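Polyphosphate:AMP phosphotransferase (Meiothermus ruber H328, PDB 5O6M) transfers phosphate from inorganic polyphosphate to nucleotides, converting AMP to ADP and ADP to ATP as a class III polyphosphate kinase 2. Local coordinates at residues D[41-46]-D[76-81]; D[55-60]-D[159-164]; D[84-89]-D[115-120]. The protein carries 1 engineered substitution. All coordinates share one frame; numbering follows the deposited sequence.

Contact 1. Residues D[41-46]-D[76-81]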
ATOM      1  N   ARG D  41      -6.591  30.233  13.609  1.00 65.81           N
ATOM      2  CA  ARG D  41      -6.912  29.608  14.888  1.00 64.32           C
ATOM      3  C   ARG D  41      -8.246  28.875  14.830  1.00 59.93           C
ATOM      4  O   ARG D  41      -8.384  27.784  15.396  1.00 69.11           O
ATOM      5  CB  ARG D  41      -6.901  30.656  15.999  1.00 71.20           C
ATOM      6  CG  ARG D  41      -5.521  31.252  16.222  1.00 79.12           C
ATOM      7  CD  ARG D  41      -5.519  32.327  17.295  1.00102.56           C
ATOM      8  NE  ARG D  41      -4.200  32.944  17.417  1.00112.55           N
ATOM      9  CZ  ARG D  41      -3.927  33.988  18.193  1.00123.72           C
ATOM     10  NH1 ARG D  41      -4.885  34.540  18.924  1.00135.63           N
ATOM     11  NH2 ARG D  41      -2.696  34.481  18.237  1.00115.96           N
ATOM     12  N   ARG D  42      -9.243  29.446  14.150  1.00 66.18           N
ATOM     13  CA  ARG D  42     -10.472  28.693  13.923  1.00 66.65           C
ATOM     14  C   ARG D  42     -10.184  27.417  13.142  1.00 56.22           C
ATOM     15  O   ARG D  42     -10.735  26.353  13.447  1.00 54.66           O
ATOM     16  CB  ARG D  42     -11.506  29.547  13.190  1.00 63.32           C
ATOM     17  CG  ARG D  42     -12.034  30.737  13.973  1.00 70.90           C
ATOM     18  CD  ARG D  42     -13.384  31.149  13.416  1.00 73.00           C
ATOM     19  NE  ARG D  42     -13.265  31.871  12.154  1.00 75.38           N
ATOM     20  CZ  ARG D  42     -14.185  31.844  11.195  1.00 77.15           C
ATOM     21  NH1 ARG D  42     -13.998  32.530  10.075  1.00 76.29           N
ATOM     22  NH2 ARG D  42     -15.285  31.118  11.349  1.00 70.63           N
ATOM     23  N   LEU D  43      -9.330  27.508  12.120  1.00 54.44           N
ATOM     24  CA  LEU D  43      -8.942  26.323  11.363  1.00 56.47           C
ATOM     25  C   LEU D  43      -8.390  25.247  12.290  1.00 61.26           C
ATOM     26  O   LEU D  43      -8.803  24.084  12.226  1.00 62.76           O
ATOM     27  CB  LEU D  43      -7.912  26.704  10.297  1.00 58.08           C
ATOM     28  CG  LEU D  43      -7.309  25.564   9.481  1.00 53.84           C
ATOM     29  CD1 LEU D  43      -8.398  24.810   8.749  1.00 59.82           C
ATOM     30  CD2 LEU D  43      -6.282  26.111   8.499  1.00 53.41           C
ATOM     31  N   GLU D  44      -7.457  25.626  13.167  1.00 53.73           N
ATOM     32  CA  GLU D  44      -6.914  24.671  14.128  1.00 64.61           C
ATOM     33  C   GLU D  44      -8.032  24.015  14.925  1.00 56.58           C
ATOM     34  O   GLU D  44      -8.085  22.788  15.059  1.00 58.74           O
ATOM     35  CB  GLU D  44      -5.926  25.366  15.072  1.00 61.55           C
ATOM     36  CG  GLU D  44      -4.626  25.824  14.423  1.00 63.84           C
ATOM     37  CD  GLU D  44      -3.724  26.590  15.385  1.00 71.95           C
ATOM     38  OE1 GLU D  44      -2.710  27.159  14.924  1.00 55.98           O
ATOM     39  OE2 GLU D  44      -4.028  26.621  16.600  1.00 60.27           O
ATOM     40  N   LYS D  45      -8.950  24.827  15.452  1.00 65.89           N
ATOM     41  CA  LYS D  45     -10.000  24.297  16.316  1.00 64.85           C
ATOM     42  C   LYS D  45     -10.997  23.457  15.529  1.00 58.17           C
ATOM     43  O   LYS D  45     -11.508  22.453  16.041  1.00 71.31           O
ATOM     44  CB  LYS D  45     -10.704  25.446  17.040  1.00 70.09           C
ATOM     45  CG  LYS D  45     -11.380  25.055  18.348  1.00 85.38           C
ATOM     46  CD  LYS D  45     -12.596  24.175  18.111  1.00 82.26           C
ATOM     47  CE  LYS D  45     -13.429  24.033  19.372  1.00 88.40           C
ATOM     48  NZ  LYS D  45     -14.667  23.241  19.126  1.00 91.49           N
ATOM     49  N   LEU D  46     -11.294  23.848  14.285  1.00 54.61           N
ATOM     50  CA  LEU D  46     -12.221  23.063  13.471  1.00 64.18           C
ATOM     51  C   LEU D  46     -11.616  21.719  13.081  1.00 59.43           C
ATOM     52  O   LEU D  46     -12.327  20.707  13.006  1.00 62.03           O
ATOM     53  CB  LEU D  46     -12.631  23.851  12.226  1.00 57.26           C
ATOM     54  CG  LEU D  46     -13.627  24.993  12.433  1.00 53.15           C
ATOM     55  CD1 LEU D  46     -13.465  26.049  11.353  1.00 54.91           C
ATOM     56  CD2 LEU D  46     -15.049  24.459  12.444  1.00 50.87           C
ATOM     57  N   VAL D  76       1.863  28.090   5.035  1.00 56.27           N
ATOM     58  CA  VAL D  76       1.247  29.198   5.759  1.00 49.86           C
ATOM     59  C   VAL D  76      -0.170  28.852   6.200  1.00 55.36           C
ATOM     60  O   VAL D  76      -0.520  29.000   7.376  1.00 56.29           O
ATOM     61  CB  VAL D  76       1.270  30.473   4.897  1.00 53.51           C
ATOM     62  CG1 VAL D  76       0.488  31.584   5.575  1.00 48.08           C
ATOM     63  CG2 VAL D  76       2.706  30.910   4.636  1.00 50.30           C
ATOM     64  N   VAL D  77      -1.000  28.359   5.277  1.00 54.21           N
ATOM     65  CA  VAL D  77      -2.417  28.185   5.589  1.00 45.43           C
ATOM     66  C   VAL D  77      -2.595  27.212   6.745  1.00 53.71           C
ATOM     67  O   VAL D  77      -3.442  27.418   7.624  1.00 61.15           O
ATOM     68  CB  VAL D  77      -3.188  27.717   4.342  1.00 51.55           C
ATOM     69  CG1 VAL D  77      -4.605  27.307   4.720  1.00 49.19           C
ATOM     70  CG2 VAL D  77      -3.195  28.801   3.275  1.00 48.08           C
ATOM     71  N   PHE D  78      -1.789  26.150   6.778  1.00 58.01           N
ATOM     72  CA  PHE D  78      -1.927  25.099   7.777  1.00 58.29           C
ATOM     73  C   PHE D  78      -0.878  25.194   8.879  1.00 52.32           C
ATOM     74  O   PHE D  78      -0.676  24.227   9.621  1.00 49.54           O
ATOM     75  CB  PHE D  78      -1.878  23.728   7.104  1.00 49.98           C
ATOM     76  CG  PHE D  78      -2.947  23.530   6.071  1.00 55.11           C
ATOM     77  CD1 PHE D  78      -4.159  22.951   6.413  1.00 61.79           C
ATOM     78  CD2 PHE D  78      -2.746  23.931   4.760  1.00 48.99           C
ATOM     79  CE1 PHE D  78      -5.150  22.763   5.465  1.00 54.17           C
ATOM     80  CE2 PHE D  78      -3.735  23.749   3.809  1.00 60.57           C
ATOM     81  CZ  PHE D  78      -4.937  23.162   4.161  1.00 52.91           C
ATOM     82  N   ASP D  79      -0.223  26.345   9.013  1.00 60.52           N
ATOM     83  CA  ASP D  79       0.702  26.553  10.118  1.00 51.14           C
ATOM     84  C   ASP D  79      -0.031  26.354  11.435  1.00 47.33           C
ATOM     85  O   ASP D  79      -1.066  26.980  11.680  1.00 55.59           O
ATOM     86  CB  ASP D  79       1.293  27.961  10.040  1.00 57.22           C
ATOM     87  CG  ASP D  79       2.366  28.210  11.091  1.00 66.48           C
ATOM     88  OD1 ASP D  79       3.554  27.966  10.786  1.00 68.46           O
ATOM     89  OD2 ASP D  79       2.029  28.655  12.211  1.00 62.46           O
ATOM     90  N   GLY D  80       0.491  25.466  12.275  1.00 47.91           N
ATOM     91  CA  GLY D  80      -0.091  25.216  13.575  1.00 50.44           C
ATOM     92  C   GLY D  80      -1.192  24.170  13.614  1.00 48.93           C
ATOM     93  O   GLY D  80      -1.713  23.889  14.697  1.00 56.39           O
ATOM     94  N   VAL D  81      -1.555  23.572  12.480  1.00 47.15           N
ATOM     95  CA  VAL D  81      -2.563  22.513  12.472  1.00 59.22           C
ATOM     96  C   VAL D  81      -1.931  21.231  13.000  1.00 51.22           C
ATOM     97  O   VAL D  81      -0.791  20.900  12.663  1.00 52.39           O
ATOM     98  CB  VAL D  81      -3.133  22.311  11.052  1.00 55.34           C
ATOM     99  CG1 VAL D  81      -3.680  23.615  10.499  1.00 53.40           C
ATOM    100  CG2 VAL D  81      -2.069  21.703  10.133  1.00 70.86           C
TER

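Contact 2. Residues D[55-60]-D[159-164]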
ATOM      1  N   GLN D  55     -16.124  11.460  11.205  1.00 53.67           N
ATOM      2  CA  GLN D  55     -17.159  11.128  10.233  1.00 54.05           C
ATOM      3  C   GLN D  55     -16.868  11.678   8.847  1.00 55.03           C
ATOM      4  O   GLN D  55     -16.961  10.938   7.860  1.00 55.47           O
ATOM      5  CB  GLN D  55     -18.524  11.644  10.720  1.00 54.49           C
ATOM      6  CG  GLN D  55     -19.228  10.742  11.725  1.00 62.78           C
ATOM      7  CD  GLN D  55     -19.372   9.310  11.235  1.00 80.27           C
ATOM      8  OE1 GLN D  55     -19.087   9.005  10.076  1.00 81.10           O
ATOM      9  NE2 GLN D  55     -19.824   8.425  12.117  1.00 85.09           N
ATOM     10  N   HIS D  56     -16.531  12.957   8.741  1.00 45.28           N
ATOM     11  CA  HIS D  56     -16.347  13.588   7.444  1.00 52.92           C
ATOM     12  C   HIS D  56     -14.944  13.352   6.897  1.00 49.85           C
ATOM     13  O   HIS D  56     -13.976  13.198   7.648  1.00 51.25           O
ATOM     14  CB  HIS D  56     -16.631  15.085   7.552  1.00 39.21           C
ATOM     15  CG  HIS D  56     -18.060  15.393   7.871  1.00 52.08           C
ATOM     16  ND1 HIS D  56     -18.486  15.703   9.145  1.00 55.42           N
ATOM     17  CD2 HIS D  56     -19.163  15.422   7.087  1.00 45.60           C
ATOM     18  CE1 HIS D  56     -19.790  15.917   9.128  1.00 54.52           C
ATOM     19  NE2 HIS D  56     -20.224  15.752   7.892  1.00 45.17           N
ATOM     20  N   LYS D  57     -14.841  13.348   5.569  1.00 45.86           N
ATOM     21  CA  LYS D  57     -13.562  13.306   4.873  1.00 43.38           C
ATOM     22  C   LYS D  57     -13.417  14.595   4.086  1.00 37.33           C
ATOM     23  O   LYS D  57     -14.361  15.017   3.414  1.00 49.96           O
ATOM     24  CB  LYS D  57     -13.466  12.117   3.910  1.00 48.46           C
ATOM     25  CG  LYS D  57     -14.254  10.886   4.289  1.00 40.37           C
ATOM     26  CD  LYS D  57     -14.104   9.853   3.181  1.00 43.91           C
ATOM     27  CE  LYS D  57     -14.880   8.598   3.468  1.00 38.77           C
ATOM     28  NZ  LYS D  57     -16.267   8.714   2.949  1.00 48.37           N
ATOM     29  N   VAL D  58     -12.244  15.211   4.156  1.00 40.94           N
ATOM     30  CA  VAL D  58     -12.022  16.514   3.543  1.00 45.33           C
ATOM     31  C   VAL D  58     -10.795  16.437   2.642  1.00 47.56           C
ATOM     32  O   VAL D  58      -9.706  16.070   3.098  1.00 44.83           O
ATOM     33  CB  VAL D  58     -11.865  17.614   4.605  1.00 48.67           C
ATOM     34  CG1 VAL D  58     -11.633  18.960   3.950  1.00 37.42           C
ATOM     35  CG2 VAL D  58     -13.098  17.642   5.513  1.00 36.34           C
ATOM     36  N   LEU D  59     -10.972  16.791   1.369  1.00 47.12           N
ATOM     37  CA  LEU D  59      -9.915  16.755   0.364  1.00 45.28           C
ATOM     38  C   LEU D  59      -9.690  18.161  -0.178  1.00 43.90           C
ATOM     39  O   LEU D  59     -10.620  18.778  -0.711  1.00 46.34           O
ATOM     40  CB  LEU D  59     -10.271  15.792  -0.772  1.00 40.87           C
ATOM     41  CG  LEU D  59      -9.350  15.789  -1.995  1.00 40.54           C
ATOM     42  CD1 LEU D  59      -7.948  15.329  -1.643  1.00 37.39           C
ATOM     43  CD2 LEU D  59      -9.939  14.914  -3.098  1.00 41.19           C
ATOM     44  N   VAL D  60      -8.464  18.662  -0.041  1.00 43.03           N
ATOM     45  CA  VAL D  60      -8.068  19.965  -0.567  1.00 45.00           C
ATOM     46  C   VAL D  60      -7.083  19.738  -1.710  1.00 49.42           C
ATOM     47  O   VAL D  60      -5.993  19.190  -1.501  1.00 52.67           O
ATOM     48  CB  VAL D  60      -7.457  20.852   0.527  1.00 45.09           C
ATOM     49  CG1 VAL D  60      -6.946  22.159  -0.064  1.00 40.55           C
ATOM     50  CG2 VAL D  60      -8.479  21.121   1.618  1.00 47.93           C
ATOM     51  N   GLU D 159     -20.141   9.736  -1.491  1.00 42.24           N
ATOM     52  CA  GLU D 159     -19.801   8.817  -0.417  1.00 42.53           C
ATOM     53  C   GLU D 159     -19.188   9.511   0.795  1.00 47.08           C
ATOM     54  O   GLU D 159     -18.670   8.827   1.686  1.00 47.20           O
ATOM     55  CB  GLU D 159     -18.869   7.721  -0.937  1.00 45.07           C
ATOM     56  CG  GLU D 159     -19.492   6.854  -2.020  1.00 35.57           C
ATOM     57  CD  GLU D 159     -20.641   5.999  -1.501  1.00 45.50           C
ATOM     58  OE1 GLU D 159     -20.587   5.585  -0.323  1.00 45.73           O
ATOM     59  OE2 GLU D 159     -21.586   5.720  -2.274  1.00 41.74           O
ATOM     60  N   GLY D 160     -19.212  10.842   0.845  1.00 44.48           N
ATOM     61  CA  GLY D 160     -18.914  11.531   2.085  1.00 40.80           C
ATOM     62  C   GLY D 160     -17.708  12.449   2.118  1.00 43.37           C
ATOM     63  O   GLY D 160     -17.318  12.897   3.199  1.00 51.77           O
ATOM     64  N   THR D 161     -17.109  12.750   0.971  1.00 46.24           N
ATOM     65  CA  THR D 161     -15.917  13.591   0.920  1.00 41.26           C
ATOM     66  C   THR D 161     -16.293  15.014   0.518  1.00 46.20           C
ATOM     67  O   THR D 161     -16.928  15.223  -0.522  1.00 43.44           O
ATOM     68  CB  THR D 161     -14.881  13.019  -0.052  1.00 44.42           C
ATOM     69  OG1 THR D 161     -14.491  11.706   0.376  1.00 45.70           O
ATOM     70  CG2 THR D 161     -13.653  13.910  -0.094  1.00 42.52           C
ATOM     71  N   THR D 162     -15.907  15.983   1.346  1.00 42.28           N
ATOM     72  CA  THR D 162     -15.984  17.393   0.982  1.00 40.29           C
ATOM     73  C   THR D 162     -14.743  17.771   0.181  1.00 48.49           C
ATOM     74  O   THR D 162     -13.614  17.621   0.664  1.00 50.47           O
ATOM     75  CB  THR D 162     -16.104  18.274   2.226  1.00 43.77           C
ATOM     76  OG1 THR D 162     -17.358  18.029   2.877  1.00 44.71           O
ATOM     77  CG2 THR D 162     -16.005  19.733   1.842  1.00 40.76           C
ATOM     78  N   ILE D 163     -14.950  18.279  -1.031  1.00 43.63           N
ATOM     79  CA  ILE D 163     -13.879  18.500  -1.994  1.00 41.03           C
ATOM     80  C   ILE D 163     -13.721  19.993  -2.234  1.00 48.75           C
ATOM     81  O   ILE D 163     -14.684  20.675  -2.606  1.00 50.95           O
ATOM     82  CB  ILE D 163     -14.152  17.767  -3.317  1.00 39.47           C
ATOM     83  CG1 ILE D 163     -14.334  16.271  -3.070  1.00 46.82           C
ATOM     84  CG2 ILE D 163     -13.025  18.021  -4.312  1.00 42.45           C
ATOM     85  CD1 ILE D 163     -14.738  15.497  -4.315  1.00 47.39           C
ATOM     86  N   LEU D 164     -12.507  20.493  -2.037  1.00 42.68           N
ATOM     87  CA  LEU D 164     -12.148  21.855  -2.401  1.00 42.47           C
ATOM     88  C   LEU D 164     -10.971  21.802  -3.362  1.00 46.43           C
ATOM     89  O   LEU D 164      -9.951  21.170  -3.066  1.00 51.04           O
ATOM     90  CB  LEU D 164     -11.780  22.696  -1.169  1.00 41.35           C
ATOM     91  CG  LEU D 164     -12.880  22.991  -0.149  1.00 49.11           C
ATOM     92  CD1 LEU D 164     -12.610  24.315   0.554  1.00 40.15           C
ATOM     93  CD2 LEU D 164     -14.247  22.997  -0.808  1.00 56.48           C
TER
HETATM   94  O   HOH W   1     -15.844   9.528  -0.004  1.00 48.66           O

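Contact 3. Residues D[84-89]-D[115-120]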
ATOM      1  N   SER D  84      -1.602  15.204  13.421  1.00 48.07           N
ATOM      2  CA  SER D  84      -2.318  13.941  13.540  1.00 54.55           C
ATOM      3  C   SER D  84      -3.560  13.878  12.662  1.00 48.93           C
ATOM      4  O   SER D  84      -4.102  12.787  12.467  1.00 52.86           O
ATOM      5  CB  SER D  84      -2.721  13.702  14.997  1.00 53.38           C
ATOM      6  OG  SER D  84      -1.596  13.793  15.853  1.00 59.03           O
ATOM      7  N   GLY D  85      -4.017  15.006  12.128  1.00 56.34           N
ATOM      8  CA  GLY D  85      -5.247  15.020  11.366  1.00 60.94           C
ATOM      9  C   GLY D  85      -5.105  15.571   9.962  1.00 59.27           C
ATOM     10  O   GLY D  85      -6.031  15.451   9.153  1.00 59.05           O
ATOM     11  N   VAL D  86      -3.961  16.176   9.657  1.00 49.40           N
ATOM     12  CA  VAL D  86      -3.710  16.769   8.349  1.00 47.64           C
ATOM     13  C   VAL D  86      -2.525  16.056   7.711  1.00 47.44           C
ATOM     14  O   VAL D  86      -1.457  15.947   8.323  1.00 51.76           O
ATOM     15  CB  VAL D  86      -3.458  18.286   8.452  1.00 51.41           C
ATOM     16  CG1 VAL D  86      -2.229  18.566   9.305  1.00 66.97           C
ATOM     17  CG2 VAL D  86      -3.305  18.902   7.063  1.00 39.46           C
ATOM     18  N   ARG D  87      -2.715  15.579   6.482  1.00 46.51           N
ATOM     19  CA  ARG D  87      -1.705  14.825   5.752  1.00 46.76           C
ATOM     20  C   ARG D  87      -1.554  15.392   4.347  1.00 44.75           C
ATOM     21  O   ARG D  87      -2.544  15.741   3.701  1.00 50.33           O
ATOM     22  CB  ARG D  87      -2.068  13.339   5.671  1.00 47.31           C
ATOM     23  CG  ARG D  87      -1.133  12.531   4.784  1.00 50.74           C
ATOM     24  CD  ARG D  87      -1.380  11.038   4.909  1.00 39.80           C
ATOM     25  NE  ARG D  87      -2.726  10.644   4.503  1.00 40.98           N
ATOM     26  CZ  ARG D  87      -3.078  10.363   3.250  1.00 45.10           C
ATOM     27  NH1 ARG D  87      -2.185  10.446   2.275  1.00 48.73           N
ATOM     28  NH2 ARG D  87      -4.323  10.002   2.970  1.00 39.02           N
ATOM     29  N   VAL D  88      -0.313  15.493   3.881  1.00 42.63           N
ATOM     30  CA  VAL D  88      -0.014  15.966   2.533  1.00 45.26           C
ATOM     31  C   VAL D  88       0.372  14.773   1.669  1.00 45.89           C
ATOM     32  O   VAL D  88       1.252  13.986   2.038  1.00 49.54           O
ATOM     33  CB  VAL D  88       1.103  17.024   2.541  1.00 44.10           C
ATOM     34  CG1 VAL D  88       1.429  17.464   1.117  1.00 42.34           C
ATOM     35  CG2 VAL D  88       0.698  18.209   3.400  1.00 45.68           C
ATOM     36  N   ALA D  89      -0.282  14.639   0.519  1.00 43.81           N
ATOM     37  CA  ALA D  89       0.065  13.637  -0.483  1.00 47.10           C
ATOM     38  C   ALA D  89       0.558  14.362  -1.726  1.00 51.99           C
ATOM     39  O   ALA D  89      -0.207  15.089  -2.372  1.00 46.94           O
ATOM     40  CB  ALA D  89      -1.122  12.732  -0.815  1.00 41.07           C
ATOM     41  N   GLY D 115     -12.499  11.573   9.296  1.00 42.05           N
ATOM     42  CA  GLY D 115     -11.802  12.338  10.305  1.00 43.15           C
ATOM     43  C   GLY D 115     -10.509  12.967   9.840  1.00 47.28           C
ATOM     44  O   GLY D 115      -9.832  13.622  10.645  1.00 49.08           O
ATOM     45  N   GLU D 116     -10.150  12.805   8.570  1.00 48.17           N
ATOM     46  CA  GLU D 116      -8.862  13.236   8.055  1.00 52.14           C
ATOM     47  C   GLU D 116      -9.045  14.346   7.030  1.00 42.68           C
ATOM     48  O   GLU D 116     -10.036  14.383   6.296  1.00 48.05           O
ATOM     49  CB  GLU D 116      -8.117  12.049   7.418  1.00 43.64           C
ATOM     50  CG  GLU D 116      -6.689  12.337   6.984  1.00 51.11           C
ATOM     51  CD  GLU D 116      -6.070  11.174   6.221  1.00 52.10           C
ATOM     52  OE1 GLU D 116      -6.825  10.416   5.573  1.00 48.38           O
ATOM     53  OE2 GLU D 116      -4.831  11.013   6.276  1.00 48.82           O
ATOM     54  N   LEU D 117      -8.072  15.249   6.986  1.00 44.89           N
ATOM     55  CA  LEU D 117      -7.990  16.280   5.964  1.00 43.76           C
ATOM     56  C   LEU D 117      -6.715  16.036   5.174  1.00 44.50           C
ATOM     57  O   LEU D 117      -5.620  16.025   5.747  1.00 46.65           O
ATOM     58  CB  LEU D 117      -7.998  17.682   6.583  1.00 45.07           C
ATOM     59  CG  LEU D 117      -8.141  18.898   5.660  1.00 46.76           C
ATOM     60  CD1 LEU D 117      -8.377  20.161   6.475  1.00 45.53           C
ATOM     61  CD2 LEU D 117      -6.926  19.077   4.760  1.00 49.87           C
ATOM     62  N   VAL D 118      -6.853  15.842   3.869  1.00 43.93           N
ATOM     63  CA  VAL D 118      -5.718  15.558   3.006  1.00 45.36           C
ATOM     64  C   VAL D 118      -5.555  16.697   2.013  1.00 48.91           C
ATOM     65  O   VAL D 118      -6.533  17.174   1.429  1.00 49.58           O
ATOM     66  CB  VAL D 118      -5.881  14.212   2.274  1.00 41.43           C
ATOM     67  CG1 VAL D 118      -4.812  14.067   1.210  1.00 43.85           C
ATOM     68  CG2 VAL D 118      -5.811  13.058   3.266  1.00 44.39           C
ATOM     69  N   ILE D 119      -4.312  17.125   1.823  1.00 43.67           N
ATOM     70  CA  ILE D 119      -3.964  18.111   0.813  1.00 43.20           C
ATOM     71  C   ILE D 119      -3.271  17.376  -0.322  1.00 55.75           C
ATOM     72  O   ILE D 119      -2.241  16.723  -0.110  1.00 52.12           O
ATOM     73  CB  ILE D 119      -3.071  19.218   1.386  1.00 43.21           C
ATOM     74  CG1 ILE D 119      -3.782  19.909   2.548  1.00 45.22           C
ATOM     75  CG2 ILE D 119      -2.720  20.227   0.306  1.00 55.97           C
ATOM     76  CD1 ILE D 119      -2.838  20.563   3.535  1.00 53.52           C
ATOM     77  N   PHE D 120      -3.852  17.453  -1.517  1.00 53.62           N
ATOM     78  CA  PHE D 120      -3.196  16.957  -2.721  1.00 44.14           C
ATOM     79  C   PHE D 120      -2.259  18.042  -3.239  1.00 51.12           C
ATOM     80  O   PHE D 120      -2.707  19.073  -3.752  1.00 47.54           O
ATOM     81  CB  PHE D 120      -4.221  16.551  -3.777  1.00 45.75           C
ATOM     82  CG  PHE D 120      -4.773  15.161  -3.590  1.00 48.64           C
ATOM     83  CD1 PHE D 120      -4.440  14.409  -2.473  1.00 46.48           C
ATOM     84  CD2 PHE D 120      -5.607  14.597  -4.546  1.00 39.71           C
ATOM     85  CE1 PHE D 120      -4.944  13.124  -2.306  1.00 47.35           C
ATOM     86  CE2 PHE D 120      -6.110  13.317  -4.384  1.00 38.15           C
ATOM     87  CZ  PHE D 120      -5.780  12.578  -3.266  1.00 39.21           C
TER

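Contact 1. Residues D[41-46]-D[76-81]
Val81 N donates to Phe78 O at 3.1 Å and so closes a type II beta turn whose two end residues both pack against Leu43. The turn follows helix 70-77, the helix after the P-loop in this P-loop NTPase fold, and packs on helix 29-53 with no hydrogen bond between residues 41-46 and 76-81. Leu43 supplies the apolar part of the contact. With its CG anti to the backbone N (chi1 175°), the leucine places CD2 among Val77, Phe78 and Val81: the methyl reaches Val81 CG1 at 4.1 Å and meets the Phe78 ring obliquely, at CD1. It also lies 3.2 Å from Val77 O. Val77 CG1 in turn lies over one face of the Phe78 ring, so these residues also brace each other. Leu243 and Leu247 of helix 232-249 touch Leu43 as well, while Phe78 packs on Pro83 of the second subunit. Glu44, on the more exposed side, brings CG, CD and OE1 up to Gly80 O with its extended chain, but OE1 and Gly80 O, 3.4 Å apart, are both acceptors and make no bond. One turn earlier the same helix does bond this loop, Asn40 ND2 to Asp79 O. Gly80 has a positive phi of 87°, which by itself favours glycine, and its CA lies 3.5 Å from Glu44 OE1, where a CB would collide with that oxygen.

Contact 2. Residues D[55-60]-D[159-164]
Lys57 reaches over the start of the neighbouring strand, its side chain crossing that of Thr161 at about a right angle. CB starts 3.7 Å from Thr161 OG1, CG passes 3.8 Å from Gly160 O, and CD comes to 3.4 Å from the same threonine oxygen. Beyond CD the chain bends (chi4 89°): CE comes to 4.2 Å from Glu159 O, and the turn carries NZ back toward the end of helix 145-158. There NZ lies 2.7 Å from Glu159 O at an angle too poor for a hydrogen bond. It does donate to a water at 3.1 Å, which is also 2.6 Å from Thr161 OG1, so the ammonium and the hydroxyl share one solvent molecule. Gly160 ends that helix in a Schellman motif, and the Glu159 carboxylate is salt-bridged to Arg145 of the third subunit. Further along, Leu59 CB rests on Thr161 CG2 at 3.9 Å. The backbones pair in parallel: Lys57 N to Gly160 O is weak, but Thr162 N to Lys57 O, Leu59 N to Thr162 O and Leu164 N to Leu59 O are all firm. Strand 57-64 leads to the P-loop, and its pairing with strand 161-169 belongs to the 2-3-1-4-5 parallel sheet of P-loop kinases.

Contact 3. Residues D[84-89]-D[115-120]
Strands 86-89 and 117-120 run parallel, their short axes 24° apart, and four nearly straight backbone bonds join them, from Leu117 N to Gly85 O at one end to Ala89 N to Ile119 O at the other. One face of the pair carries a salt bridge. Arg87 NE donates to Glu116 OE2 at 2.8 Å, meeting the oxygen on its syn side but 32° out of the carboxylate plane; the guanidinium and carboxylate planes are 50° apart. A bend at chi3 of Arg87 turns the guanidinium back toward the neighbouring strand and lays it on Val118, whose CG2 sits over one face, 3.4 Å from Arg87 NH2. That nitrogen also donates to Gln110 O, while Glu116 OE1 accepts from Arg113 N. A methionine in place of Arg87 would probably leave Glu116 OE2 without its charged mate and Gln110 O without this donor. In the Rossmann-like sheet of this P-loop fold, strand 86-90 is outermost within this chain, and just past the two strands come Phe91 and Arg122, both in the ATP pocket. Further on, Ala89 CB approaches the Phe120 ring obliquely, 4.1 Å from CD1, and that ring stacks edge-to-face with Phe91. On the other face the two segments offer only apolar side chains, Val86, Val88, Leu117 and Ile119: Val86 CG2 touches Ile119 CD1 at 3.9 Å and Leu117 CD2 at 4.3 Å.

Contacts 2 and 3 are buried pairings within one parallel sheet, joined through neighbouring strands 57-64 and 117-121, where Val60 O probably accepts from Phe120 N and Leu59 packs on the Phe120 ring. Contact 1 lies farther out, only partly buried, and joins a helix to a turn through one leucine methyl and the unbonded approach of a glutamate, with no hydrogen bond between its segments. It meets contact 3: Phe78 and Val81 pack on Ile119 and Val86, on the apolar face of the strands. Polar side chains serve differently too: a direct salt bridge at the sheet edge in contact 3, a shared water in contact 2. Contacts 1 and 3 touch the second subunit, contact 2 the third.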